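Local coordinates for protein thiamine pyrophosphokinase (Candida albicans, PDB 2G9Z) that catalyses the transfer of a pyrophosphate group to thiamine, making thiamine pyrophosphate, the active form of vitamin B1, at residues A[71-77]-A[210-215]; A[97-102]-A[113-118]; A[63-69]-A[84-90]; A[47-52]-A[247-251]. One frame throughout, in Å; residues are numbered along the deposited sequence.

Contact 1: residues A[71-77]-A[210-215]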
# COMPACT_ATOMS: atom_id res chain seq x y z
N GLN A 71 -6.65 -12.82 -4.05
CA GLN A 71 -7.65 -11.87 -3.56
C GLN A 71 -8.87 -11.97 -4.47
O GLN A 71 -8.75 -12.32 -5.65
CB GLN A 71 -7.11 -10.43 -3.54
CG GLN A 71 -6.32 -10.08 -2.28
CD GLN A 71 -5.99 -8.60 -2.16
OE1 GLN A 71 -5.06 -8.10 -2.79
NE2 GLN A 71 -6.77 -7.88 -1.35
N LYS A 72 -10.04 -11.67 -3.92
CA LYS A 72 -11.27 -11.75 -4.71
C LYS A 72 -11.15 -10.88 -5.94
O LYS A 72 -10.79 -9.71 -5.85
CB LYS A 72 -12.46 -11.33 -3.85
CG LYS A 72 -13.82 -11.67 -4.45
CD LYS A 72 -14.93 -11.47 -3.43
CE LYS A 72 -16.29 -11.83 -4.00
NZ LYS A 72 -16.66 -10.94 -5.14
N ILE A 73 -11.45 -11.45 -7.10
CA ILE A 73 -11.37 -10.73 -8.37
C ILE A 73 -12.63 -9.90 -8.61
O ILE A 73 -13.72 -10.44 -8.77
CB ILE A 73 -11.15 -11.70 -9.54
CG1 ILE A 73 -9.81 -12.43 -9.35
CG2 ILE A 73 -11.17 -10.94 -10.86
CD1 ILE A 73 -9.47 -13.41 -10.44
N THR A 74 -12.45 -8.58 -8.64
CA THR A 74 -13.56 -7.65 -8.83
C THR A 74 -13.63 -6.98 -10.20
O THR A 74 -14.61 -6.29 -10.50
CB THR A 74 -13.49 -6.53 -7.77
OG1 THR A 74 -12.34 -5.71 -8.00
CG2 THR A 74 -13.40 -7.13 -6.37
N ILE A 75 -12.61 -7.18 -11.03
CA ILE A 75 -12.60 -6.58 -12.36
C ILE A 75 -13.28 -7.46 -13.39
O ILE A 75 -13.76 -8.56 -13.08
CB ILE A 75 -11.16 -6.34 -12.86
CG1 ILE A 75 -10.47 -7.69 -13.08
CG2 ILE A 75 -10.39 -5.50 -11.86
CD1 ILE A 75 -9.26 -7.62 -13.99
N ASP A 76 -13.32 -6.97 -14.63
CA ASP A 76 -13.91 -7.71 -15.73
C ASP A 76 -12.83 -8.67 -16.22
O ASP A 76 -12.16 -8.43 -17.23
CB ASP A 76 -14.31 -6.75 -16.85
CG ASP A 76 -14.97 -7.46 -18.02
OD1 ASP A 76 -14.90 -8.71 -18.09
OD2 ASP A 76 -15.54 -6.76 -18.88
N LEU A 77 -12.65 -9.76 -15.48
CA LEU A 77 -11.65 -10.77 -15.76
C LEU A 77 -11.64 -11.28 -17.20
O LEU A 77 -10.59 -11.29 -17.85
CB LEU A 77 -11.83 -11.96 -14.81
CG LEU A 77 -10.80 -13.09 -14.93
CD1 LEU A 77 -9.41 -12.55 -14.62
CD2 LEU A 77 -11.18 -14.21 -13.98
N LEU A 210 -3.11 -8.84 -11.01
CA LEU A 210 -4.32 -8.67 -10.19
C LEU A 210 -4.09 -9.13 -8.75
O LEU A 210 -3.35 -10.09 -8.51
CB LEU A 210 -5.49 -9.48 -10.76
CG LEU A 210 -6.01 -9.15 -12.15
CD1 LEU A 210 -7.12 -10.12 -12.52
CD2 LEU A 210 -6.50 -7.71 -12.19
N ASN A 211 -4.71 -8.44 -7.80
CA ASN A 211 -4.64 -8.80 -6.38
C ASN A 211 -3.28 -8.72 -5.67
O ASN A 211 -3.09 -9.35 -4.62
CB ASN A 211 -5.21 -10.21 -6.19
CG ASN A 211 -6.56 -10.39 -6.86
OD1 ASN A 211 -7.42 -9.51 -6.78
ND2 ASN A 211 -6.76 -11.53 -7.53
N ALA A 212 -2.35 -7.94 -6.21
CA ALA A 212 -1.03 -7.81 -5.60
C ALA A 212 -0.96 -6.60 -4.68
O ALA A 212 -0.02 -6.44 -3.89
CB ALA A 212 0.03 -7.68 -6.69
N ILE A 213 -1.97 -5.74 -4.78
CA ILE A 213 -2.05 -4.53 -3.98
C ILE A 213 -3.34 -4.55 -3.16
O ILE A 213 -4.33 -5.17 -3.57
CB ILE A 213 -2.09 -3.27 -4.89
CG1 ILE A 213 -0.88 -3.26 -5.83
CG2 ILE A 213 -2.13 -2.00 -4.04
CD1 ILE A 213 0.47 -3.16 -5.13
N GLY A 214 -3.33 -3.90 -2.00
CA GLY A 214 -4.52 -3.83 -1.18
C GLY A 214 -4.75 -4.91 -0.13
O GLY A 214 -5.64 -4.77 0.70
N GLY A 215 -3.96 -5.98 -0.17
CA GLY A 215 -4.13 -7.03 0.81
C GLY A 215 -3.16 -6.82 1.96
O GLY A 215 -3.00 -5.70 2.45

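Contact 2: residues A[97-102]-A[113-118]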
# COMPACT_ATOMS: atom_id res chain seq x y z
N LEU A 97 -9.39 -17.22 -9.03
CA LEU A 97 -9.86 -17.46 -10.39
C LEU A 97 -11.03 -18.42 -10.37
O LEU A 97 -12.04 -18.20 -11.04
CB LEU A 97 -8.73 -18.05 -11.24
CG LEU A 97 -9.12 -18.48 -12.66
CD1 LEU A 97 -9.65 -17.29 -13.44
CD2 LEU A 97 -7.91 -19.09 -13.36
N TYR A 98 -10.90 -19.49 -9.59
CA TYR A 98 -11.93 -20.51 -9.46
C TYR A 98 -13.25 -19.92 -8.97
O TYR A 98 -14.29 -20.09 -9.60
CB TYR A 98 -11.47 -21.59 -8.49
CG TYR A 98 -12.39 -22.79 -8.39
CD1 TYR A 98 -12.24 -23.89 -9.24
CD2 TYR A 98 -13.43 -22.83 -7.45
CE1 TYR A 98 -13.09 -24.99 -9.16
CE2 TYR A 98 -14.29 -23.92 -7.36
CZ TYR A 98 -14.11 -25.00 -8.22
OH TYR A 98 -14.96 -26.08 -8.13
N GLU A 99 -13.20 -19.21 -7.85
CA GLU A 99 -14.38 -18.61 -7.23
C GLU A 99 -15.07 -17.53 -8.05
O GLU A 99 -16.24 -17.22 -7.83
CB GLU A 99 -14.02 -18.05 -5.85
CG GLU A 99 -13.35 -19.07 -4.94
CD GLU A 99 -12.89 -18.48 -3.62
OE1 GLU A 99 -12.24 -17.41 -3.64
OE2 GLU A 99 -13.17 -19.09 -2.57
N TYR A 100 -14.34 -16.94 -9.00
CA TYR A 100 -14.90 -15.89 -9.85
C TYR A 100 -16.12 -16.40 -10.61
O TYR A 100 -17.04 -15.64 -10.91
CB TYR A 100 -13.85 -15.43 -10.87
CG TYR A 100 -14.31 -14.32 -11.78
CD1 TYR A 100 -14.38 -13.00 -11.33
CD2 TYR A 100 -14.65 -14.58 -13.11
CE1 TYR A 100 -14.78 -11.97 -12.18
CE2 TYR A 100 -15.05 -13.56 -13.96
CZ TYR A 100 -15.11 -12.26 -13.49
OH TYR A 100 -15.47 -11.25 -14.34
N PHE A 101 -16.13 -17.70 -10.90
CA PHE A 101 -17.23 -18.30 -11.64
C PHE A 101 -18.37 -18.81 -10.77
O PHE A 101 -19.42 -19.19 -11.28
CB PHE A 101 -16.67 -19.43 -12.51
CG PHE A 101 -15.72 -18.96 -13.57
CD1 PHE A 101 -16.18 -18.51 -14.80
CD2 PHE A 101 -14.35 -18.91 -13.31
CE1 PHE A 101 -15.30 -18.02 -15.76
CE2 PHE A 101 -13.46 -18.42 -14.27
CZ PHE A 101 -13.94 -17.97 -15.49
N ASN A 102 -18.18 -18.80 -9.45
CA ASN A 102 -19.21 -19.25 -8.53
C ASN A 102 -20.53 -18.53 -8.82
O ASN A 102 -20.57 -17.31 -8.93
CB ASN A 102 -18.80 -18.97 -7.08
CG ASN A 102 -17.73 -19.93 -6.59
OD1 ASN A 102 -17.22 -19.78 -5.48
ND2 ASN A 102 -17.39 -20.91 -7.41
N LEU A 113 -20.88 -17.77 -18.61
CA LEU A 113 -19.46 -18.12 -18.59
C LEU A 113 -19.23 -19.51 -18.00
O LEU A 113 -19.90 -19.92 -17.06
CB LEU A 113 -18.68 -17.10 -17.76
CG LEU A 113 -18.59 -15.66 -18.24
CD1 LEU A 113 -17.81 -14.85 -17.21
CD2 LEU A 113 -17.91 -15.59 -19.60
N GLN A 114 -18.27 -20.22 -18.58
CA GLN A 114 -17.92 -21.56 -18.11
C GLN A 114 -16.55 -21.48 -17.46
O GLN A 114 -15.59 -21.04 -18.09
CB GLN A 114 -17.88 -22.54 -19.28
CG GLN A 114 -19.17 -22.64 -20.07
CD GLN A 114 -20.34 -23.04 -19.21
OE1 GLN A 114 -20.34 -24.11 -18.59
NE2 GLN A 114 -21.36 -22.19 -19.16
N ARG A 115 -16.46 -21.91 -16.21
CA ARG A 115 -15.18 -21.89 -15.50
C ARG A 115 -14.14 -22.67 -16.30
O ARG A 115 -12.96 -22.31 -16.32
CB ARG A 115 -15.33 -22.51 -14.11
CG ARG A 115 -14.02 -22.78 -13.40
CD ARG A 115 -14.23 -23.44 -12.05
NE ARG A 115 -14.83 -22.54 -11.08
CZ ARG A 115 -16.02 -22.73 -10.50
NH1 ARG A 115 -16.74 -23.80 -10.79
NH2 ARG A 115 -16.47 -21.84 -9.64
N SER A 116 -14.58 -23.73 -16.96
CA SER A 116 -13.69 -24.58 -17.75
C SER A 116 -13.08 -23.92 -18.99
O SER A 116 -12.14 -24.44 -19.57
CB SER A 116 -14.42 -25.87 -18.16
OG SER A 116 -15.62 -25.58 -18.85
N ASP A 117 -13.61 -22.77 -19.40
CA ASP A 117 -13.07 -22.08 -20.57
C ASP A 117 -11.90 -21.17 -20.23
O ASP A 117 -11.28 -20.57 -21.12
CB ASP A 117 -14.15 -21.25 -21.26
CG ASP A 117 -15.22 -22.10 -21.91
OD1 ASP A 117 -14.86 -23.10 -22.57
OD2 ASP A 117 -16.41 -21.77 -21.77
N TYR A 118 -11.58 -21.06 -18.95
CA TYR A 118 -10.49 -20.20 -18.52
C TYR A 118 -9.53 -20.93 -17.61
O TYR A 118 -9.54 -20.76 -16.39
CB TYR A 118 -11.09 -18.97 -17.83
CG TYR A 118 -12.06 -18.24 -18.73
CD1 TYR A 118 -11.60 -17.28 -19.63
CD2 TYR A 118 -13.42 -18.56 -18.74
CE1 TYR A 118 -12.48 -16.65 -20.52
CE2 TYR A 118 -14.30 -17.94 -19.62
CZ TYR A 118 -13.82 -16.99 -20.51
OH TYR A 118 -14.69 -16.38 -21.39

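Contact 3: residues A[63-69]-A[84-90]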
# COMPACT_ATOMS: atom_id res chain seq x y z
N HIS A 63 2.98 -8.86 -26.21
CA HIS A 63 3.04 -10.03 -25.35
C HIS A 63 2.40 -9.75 -23.99
O HIS A 63 3.09 -9.40 -23.03
CB HIS A 63 4.49 -10.48 -25.16
CG HIS A 63 5.12 -11.02 -26.40
ND1 HIS A 63 4.70 -12.18 -27.00
CD2 HIS A 63 6.14 -10.55 -27.16
CE1 HIS A 63 5.42 -12.41 -28.08
NE2 HIS A 63 6.31 -11.43 -28.20
N ASN A 64 1.09 -9.92 -23.92
CA ASN A 64 0.33 -9.68 -22.70
C ASN A 64 0.23 -10.91 -21.82
O ASN A 64 -0.13 -12.00 -22.26
CB ASN A 64 -1.09 -9.21 -23.05
CG ASN A 64 -1.11 -7.83 -23.68
OD1 ASN A 64 -2.10 -7.43 -24.28
ND2 ASN A 64 -0.01 -7.10 -23.54
N VAL A 65 0.55 -10.71 -20.54
CA VAL A 65 0.51 -11.76 -19.55
C VAL A 65 -0.39 -11.29 -18.42
O VAL A 65 -0.37 -10.12 -18.05
CB VAL A 65 1.91 -12.01 -18.94
CG1 VAL A 65 1.83 -13.10 -17.87
CG2 VAL A 65 2.89 -12.39 -20.04
N LEU A 66 -1.18 -12.21 -17.88
CA LEU A 66 -2.06 -11.92 -16.75
C LEU A 66 -1.56 -12.72 -15.56
O LEU A 66 -1.48 -13.95 -15.62
CB LEU A 66 -3.51 -12.30 -17.07
CG LEU A 66 -4.51 -12.12 -15.92
CD1 LEU A 66 -4.58 -10.65 -15.53
CD2 LEU A 66 -5.89 -12.61 -16.34
N LEU A 67 -1.21 -12.03 -14.48
CA LEU A 67 -0.74 -12.69 -13.27
C LEU A 67 -1.80 -12.48 -12.21
O LEU A 67 -2.15 -11.34 -11.89
CB LEU A 67 0.60 -12.09 -12.83
CG LEU A 67 1.18 -12.59 -11.51
CD1 LEU A 67 1.20 -14.12 -11.47
CD2 LEU A 67 2.60 -12.04 -11.35
N ILE A 68 -2.32 -13.57 -11.67
CA ILE A 68 -3.38 -13.50 -10.67
C ILE A 68 -2.96 -13.92 -9.27
O ILE A 68 -2.66 -15.09 -9.03
CB ILE A 68 -4.59 -14.36 -11.09
CG1 ILE A 68 -5.01 -13.99 -12.51
CG2 ILE A 68 -5.74 -14.18 -10.10
CD1 ILE A 68 -6.02 -14.93 -13.13
N LEU A 69 -2.93 -12.97 -8.35
CA LEU A 69 -2.57 -13.28 -6.98
C LEU A 69 -3.82 -13.59 -6.16
O LEU A 69 -4.94 -13.55 -6.67
CB LEU A 69 -1.75 -12.14 -6.36
CG LEU A 69 -0.24 -12.33 -6.57
CD1 LEU A 69 0.08 -12.43 -8.06
CD2 LEU A 69 0.52 -11.17 -5.94
N CYS A 84 -4.90 -11.49 -23.18
CA CYS A 84 -3.62 -12.05 -22.74
C CYS A 84 -3.24 -13.36 -23.40
O CYS A 84 -4.07 -14.25 -23.60
CB CYS A 84 -3.61 -12.20 -21.22
SG CYS A 84 -3.69 -10.63 -20.34
N GLU A 85 -1.95 -13.47 -23.70
CA GLU A 85 -1.35 -14.63 -24.34
C GLU A 85 -1.17 -15.76 -23.32
O GLU A 85 -1.48 -16.91 -23.60
CB GLU A 85 -0.01 -14.20 -24.92
CG GLU A 85 0.80 -15.28 -25.59
CD GLU A 85 2.00 -14.71 -26.31
OE1 GLU A 85 2.80 -14.00 -25.66
OE2 GLU A 85 2.15 -14.96 -27.52
N ILE A 86 -0.68 -15.40 -22.14
CA ILE A 86 -0.44 -16.37 -21.07
C ILE A 86 -1.05 -15.87 -19.77
O ILE A 86 -1.02 -14.67 -19.48
CB ILE A 86 1.09 -16.58 -20.86
CG1 ILE A 86 1.67 -17.40 -22.01
CG2 ILE A 86 1.35 -17.26 -19.53
CD1 ILE A 86 1.24 -18.85 -22.03
N ILE A 87 -1.61 -16.79 -18.99
CA ILE A 87 -2.21 -16.45 -17.70
C ILE A 87 -1.52 -17.29 -16.63
O ILE A 87 -1.40 -18.51 -16.77
CB ILE A 87 -3.73 -16.75 -17.66
CG1 ILE A 87 -4.49 -15.89 -18.66
CG2 ILE A 87 -4.26 -16.48 -16.25
CD1 ILE A 87 -4.45 -16.39 -20.09
N VAL A 88 -1.09 -16.63 -15.56
CA VAL A 88 -0.41 -17.31 -14.46
C VAL A 88 -1.08 -17.02 -13.12
O VAL A 88 -1.37 -15.86 -12.81
CB VAL A 88 1.06 -16.85 -14.34
CG1 VAL A 88 1.73 -17.53 -13.15
CG2 VAL A 88 1.80 -17.12 -15.63
N CYS A 89 -1.33 -18.06 -12.33
CA CYS A 89 -1.92 -17.89 -11.01
C CYS A 89 -0.83 -18.13 -9.98
O CYS A 89 -0.13 -19.14 -10.01
CB CYS A 89 -3.05 -18.89 -10.75
SG CYS A 89 -4.56 -18.60 -11.66
N ALA A 90 -0.67 -17.18 -9.06
CA ALA A 90 0.32 -17.32 -8.01
C ALA A 90 -0.39 -17.99 -6.84
O ALA A 90 -1.17 -17.35 -6.13
CB ALA A 90 0.86 -15.95 -7.59

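Contact 4: residues A[47-52]-A[247-251]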
# COMPACT_ATOMS: atom_id res chain seq x y z
N ILE A 47 3.55 5.66 -22.46
CA ILE A 47 2.78 4.71 -21.66
C ILE A 47 1.30 4.80 -22.01
O ILE A 47 0.73 5.89 -22.02
CB ILE A 47 2.90 5.01 -20.14
CG1 ILE A 47 4.35 5.24 -19.75
CG2 ILE A 47 2.33 3.84 -19.35
CD1 ILE A 47 4.52 5.69 -18.30
N GLN A 48 0.68 3.66 -22.28
CA GLN A 48 -0.74 3.59 -22.61
C GLN A 48 -1.34 2.57 -21.65
O GLN A 48 -1.62 1.43 -22.02
CB GLN A 48 -0.92 3.12 -24.05
CG GLN A 48 -0.41 4.10 -25.08
CD GLN A 48 -0.43 3.51 -26.48
OE1 GLN A 48 0.38 2.66 -26.82
NE2 GLN A 48 -1.38 3.96 -27.29
N PRO A 49 -1.57 2.99 -20.40
CA PRO A 49 -2.13 2.14 -19.35
C PRO A 49 -3.50 1.52 -19.60
O PRO A 49 -3.80 0.44 -19.09
CB PRO A 49 -2.17 3.06 -18.12
CG PRO A 49 -1.20 4.18 -18.47
CD PRO A 49 -1.45 4.38 -19.93
N PHE A 50 -4.33 2.20 -20.39
CA PHE A 50 -5.69 1.74 -20.61
C PHE A 50 -6.03 1.03 -21.91
O PHE A 50 -7.21 0.88 -22.25
CB PHE A 50 -6.64 2.92 -20.40
CG PHE A 50 -6.36 3.67 -19.14
CD1 PHE A 50 -6.73 3.14 -17.90
CD2 PHE A 50 -5.68 4.88 -19.17
CE1 PHE A 50 -6.41 3.80 -16.72
CE2 PHE A 50 -5.36 5.55 -17.99
CZ PHE A 50 -5.73 5.00 -16.76
N VAL A 51 -5.02 0.58 -22.64
CA VAL A 51 -5.27 -0.13 -23.88
C VAL A 51 -6.14 -1.37 -23.63
O VAL A 51 -6.88 -1.79 -24.51
CB VAL A 51 -3.95 -0.60 -24.53
CG1 VAL A 51 -4.24 -1.44 -25.76
CG2 VAL A 51 -3.10 0.60 -24.91
N TYR A 52 -6.07 -1.92 -22.43
CA TYR A 52 -6.85 -3.11 -22.11
C TYR A 52 -8.34 -2.86 -21.92
O TYR A 52 -9.13 -3.80 -21.86
CB TYR A 52 -6.29 -3.81 -20.87
CG TYR A 52 -6.66 -3.16 -19.56
CD1 TYR A 52 -6.03 -1.98 -19.13
CD2 TYR A 52 -7.65 -3.71 -18.74
CE1 TYR A 52 -6.38 -1.38 -17.93
CE2 TYR A 52 -8.01 -3.11 -17.54
CZ TYR A 52 -7.37 -1.95 -17.14
OH TYR A 52 -7.73 -1.36 -15.94
N ILE A 247 -5.00 1.62 -11.20
CA ILE A 247 -3.98 0.96 -11.99
C ILE A 247 -2.69 1.63 -11.53
O ILE A 247 -2.62 2.85 -11.37
CB ILE A 247 -4.19 1.16 -13.50
CG1 ILE A 247 -3.15 0.34 -14.27
CG2 ILE A 247 -4.10 2.64 -13.87
CD1 ILE A 247 -3.47 0.17 -15.74
N ILE A 248 -1.67 0.81 -11.29
CA ILE A 248 -0.40 1.29 -10.78
C ILE A 248 0.72 0.87 -11.72
O ILE A 248 0.79 -0.29 -12.13
CB ILE A 248 -0.16 0.72 -9.37
CG1 ILE A 248 -1.37 1.07 -8.49
CG2 ILE A 248 1.14 1.27 -8.78
CD1 ILE A 248 -1.37 0.41 -7.13
N PHE A 249 1.58 1.81 -12.06
CA PHE A 249 2.68 1.53 -12.97
C PHE A 249 3.86 2.43 -12.67
O PHE A 249 3.79 3.31 -11.81
CB PHE A 249 2.24 1.72 -14.43
CG PHE A 249 1.55 3.02 -14.70
CD1 PHE A 249 0.21 3.20 -14.36
CD2 PHE A 249 2.24 4.09 -15.26
CE1 PHE A 249 -0.43 4.42 -14.59
CE2 PHE A 249 1.62 5.31 -15.49
CZ PHE A 249 0.28 5.48 -15.15
N LEU A 250 4.94 2.21 -13.40
CA LEU A 250 6.14 2.97 -13.16
C LEU A 250 6.42 4.01 -14.23
O LEU A 250 6.32 3.74 -15.42
CB LEU A 250 7.33 2.01 -13.05
CG LEU A 250 8.61 2.52 -12.37
CD1 LEU A 250 8.32 2.78 -10.90
CD2 LEU A 250 9.71 1.47 -12.51
N LEU A 251 6.73 5.22 -13.78
CA LEU A 251 7.10 6.29 -14.68
C LEU A 251 8.61 6.11 -14.73
O LEU A 251 9.24 5.87 -13.70
CB LEU A 251 6.74 7.65 -14.09
CG LEU A 251 5.24 7.96 -13.99
CD1 LEU A 251 5.04 9.30 -13.30
CD2 LEU A 251 4.63 7.98 -15.39

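Contact 1: residues A[71-77]-A[210-215]
The forked end of Leu210 fits against a hollow formed by Ile73, Ile75 and Leu77. Ile75 meets it tip to tip. Ile75 CD1 sits over the fork, 3.3 Å from Leu210 CD2 and 3.6 Å from Leu210 CD1, which is tight packing. With chi1 at 67° its CG1 is flanked by both backbone arms, which swings the chain end onto the leucine. Leu77 closes one wall of the hollow, with its CD1 3.9 Å from Leu210 CD1. Ile242 of strand 237-242 packs on both Ile75 and Leu210.

Further along, Gln71 and Asn211 run past one another head to tail. Their CB atoms are 3.3 Å apart, and their amide planes are turned 60° against each other. The end of Gln71 then lies over Gly215, where glycine, having no side chain, leaves room for the amide: Gln71 CD is 3.8 Å from Gly215 CA. Ile73 lies across Asn211, with CG1 3.7 Å from Asn211 ND2.

Both loops follow neighbouring parallel strands, 64-68 and 205-210. Asn211 ND2 is hydrogen-bonded to Leu69 O, just past strand 64-68. The contact therefore mixes an apolar fit round Leu210 with close packing of two amide side chains, and the asparagine also ties its loop to Leu69.

Contact 2: residues A[97-102]-A[113-118]
Phe101 is the apolar centre, packed against Arg115 and Tyr118 at the C-terminal part of helix 93-100, where a short 3-10 turn, 115-117, comes back alongside it. Arg115 CA lies over the centre of one face of the ring in a CH-pi contact, 3.6 Å from the Phe101 centroid. Tyr100 CD2 lies over the opposite face. Leu113 CB comes in at the ring edge, 4.0 Å from Phe101 CE1. Phe101 and Tyr118 have nearly parallel rings, but these are slid so far apart that they barely overlap. Their closest atoms are Phe101 CZ and Tyr118 CD2, at 3.3 Å. Tyr118 also meets Trp81 edge-to-face, which joins this patch to helix 77-81.

Further out, Arg115 reaches back along the helix and lays its guanidinium flat on the Tyr98 ring. The planes are 12° apart and Arg115 CZ is 3.7 Å from the ring centroid, a stacked cation-pi pair. The bend at chi3 (-70°) turns the group onto this face. Tyr137 of helix 132-139 meets the Tyr98 ring edge-to-face.

At the polar edge the same arginine grips one backbone oxygen side-on. Arg115 NE and Arg115 NH2 reach Tyr98 O at 2.9 and 2.8 Å, and Phe101 N is a third donor to it. The oxygen lies in the guanidinium plane, yet NH2 stands 41° above the carbonyl plane.

Contact 3: residues A[63-69]-A[84-90]
Leu66 and Ile68 carry the backbone pairing, each bonding through both N and O to the strand beside it. Leu66 N donates to Ile86 O (2.9 Å), and Leu66 O accepts from Val88 N (2.7 Å). Ile68 repeats the pattern: its N reaches Val88 O at 2.7 Å and its O takes Ala90 N at 2.9 Å. The strands run parallel, 15° apart. CA-H...O contacts from Val65, Leu67, Ile87 and Cys89 fill in between these bonds. At the start of the pair Asn64 O takes a firm bond from Glu85 N and a weak one from Ile86 N.

Apolar packing covers both faces. Ile68 and Ile87 run alongside each other in the same direction, with Ile68 CD1 3.9 Å from Ile87 CG2. Leu66 and Ile87 on this face meet helix 77-81. On the other face Leu67 CD1 touches Val88 CG1 at 3.8 Å, and Val65 and Ile86 meet helix 155-170.

The polar contact lies at the N-terminal end of the pair. His63 ND1 donates to Glu85 OE1 (3.0 Å, 166° at the hydrogen), on the syn side of a carboxylate nearly coplanar with the ring. Glu85 runs out extended, CG opposite its backbone N (chi1 178°), which carries the carboxylate alongside the imidazole. Tyr167 OH also bonds to Glu85 OE1, and its ring meets His63 edge-to-face.

Strand 64-68, helix 77-81 and strand 86-90 form a beta-alpha-beta unit of the catalytic domain. As in many parallel alpha/beta sheets, the C-terminal strand ends lead to the active site: Ala90 directly precedes Asp91, which binds magnesium.

Contact 4: residues A[47-52]-A[247-251]
The Phe249 ring carries Pro49 on one face. Pro49 CG lies 4.1 Å from the ring centroid, 22° off the normal and displaced toward the rim, in a CH-pi contact. Phe249 has chi1 at 50°, so that the ring stands over its own backbone, facing the proline. The Phe50 ring has Pro49 CB over one face and is stacked with the ring of Phe266. Ile247 CG2 approaches Phe50 obliquely, 3.8 Å from CE1. The Tyr52 ring has Pro49 O at its edge, and Ile247 CD1 comes to it obliquely, 4.0 Å from CE1.

The residues after strand 45-47 make a type I turn from Gln48 to Val51. The turn puts Pro49 and Phe50 over strand 246-251, and Tyr52, just after it, comes up to Ile247. Segment 47-52 is the loop leaving strand 45-47, an outermost strand of the five-stranded mixed sheet. It packs on strand 246-251 of the large sheet through side chains, with no hydrogen bond between the two segments.

Ile247 fits its CD1 into the hollow between the proline and the tyrosine, 3.4 Å from Pro49 O and 4.0 Å from Pro49 CB. At the other end Ile47 lies crosswise to Leu251. Ile47 CD1 reaches 3.7 Å from Leu251 CD2, and it also lies obliquely to the Phe249 ring, 4.1 Å from CE2.

In the fold
From the N terminus, residues 47-52 come first, and contact 4 closes the longest loop when the chain returns at 247-251. The other three contacts all fall within this loop. Contact 3 joins neighbouring strands 64-68 and 86-90 across a short helical link. Contact 1 starts between those two strands and ends at 210-215, so contacts 1 and 3 cross along the chain. Contact 2 follows contact 3 in series and lies within the span of contact 1. Leu97 touches Cys89 and Leu77, linking helix 93-100 to contacts 3 and 1. Ile213 meets Ile248, so contacts 1 and 4 touch, and contact 4 also brings in the loop that leaves strand 45-47 of the smaller sheet.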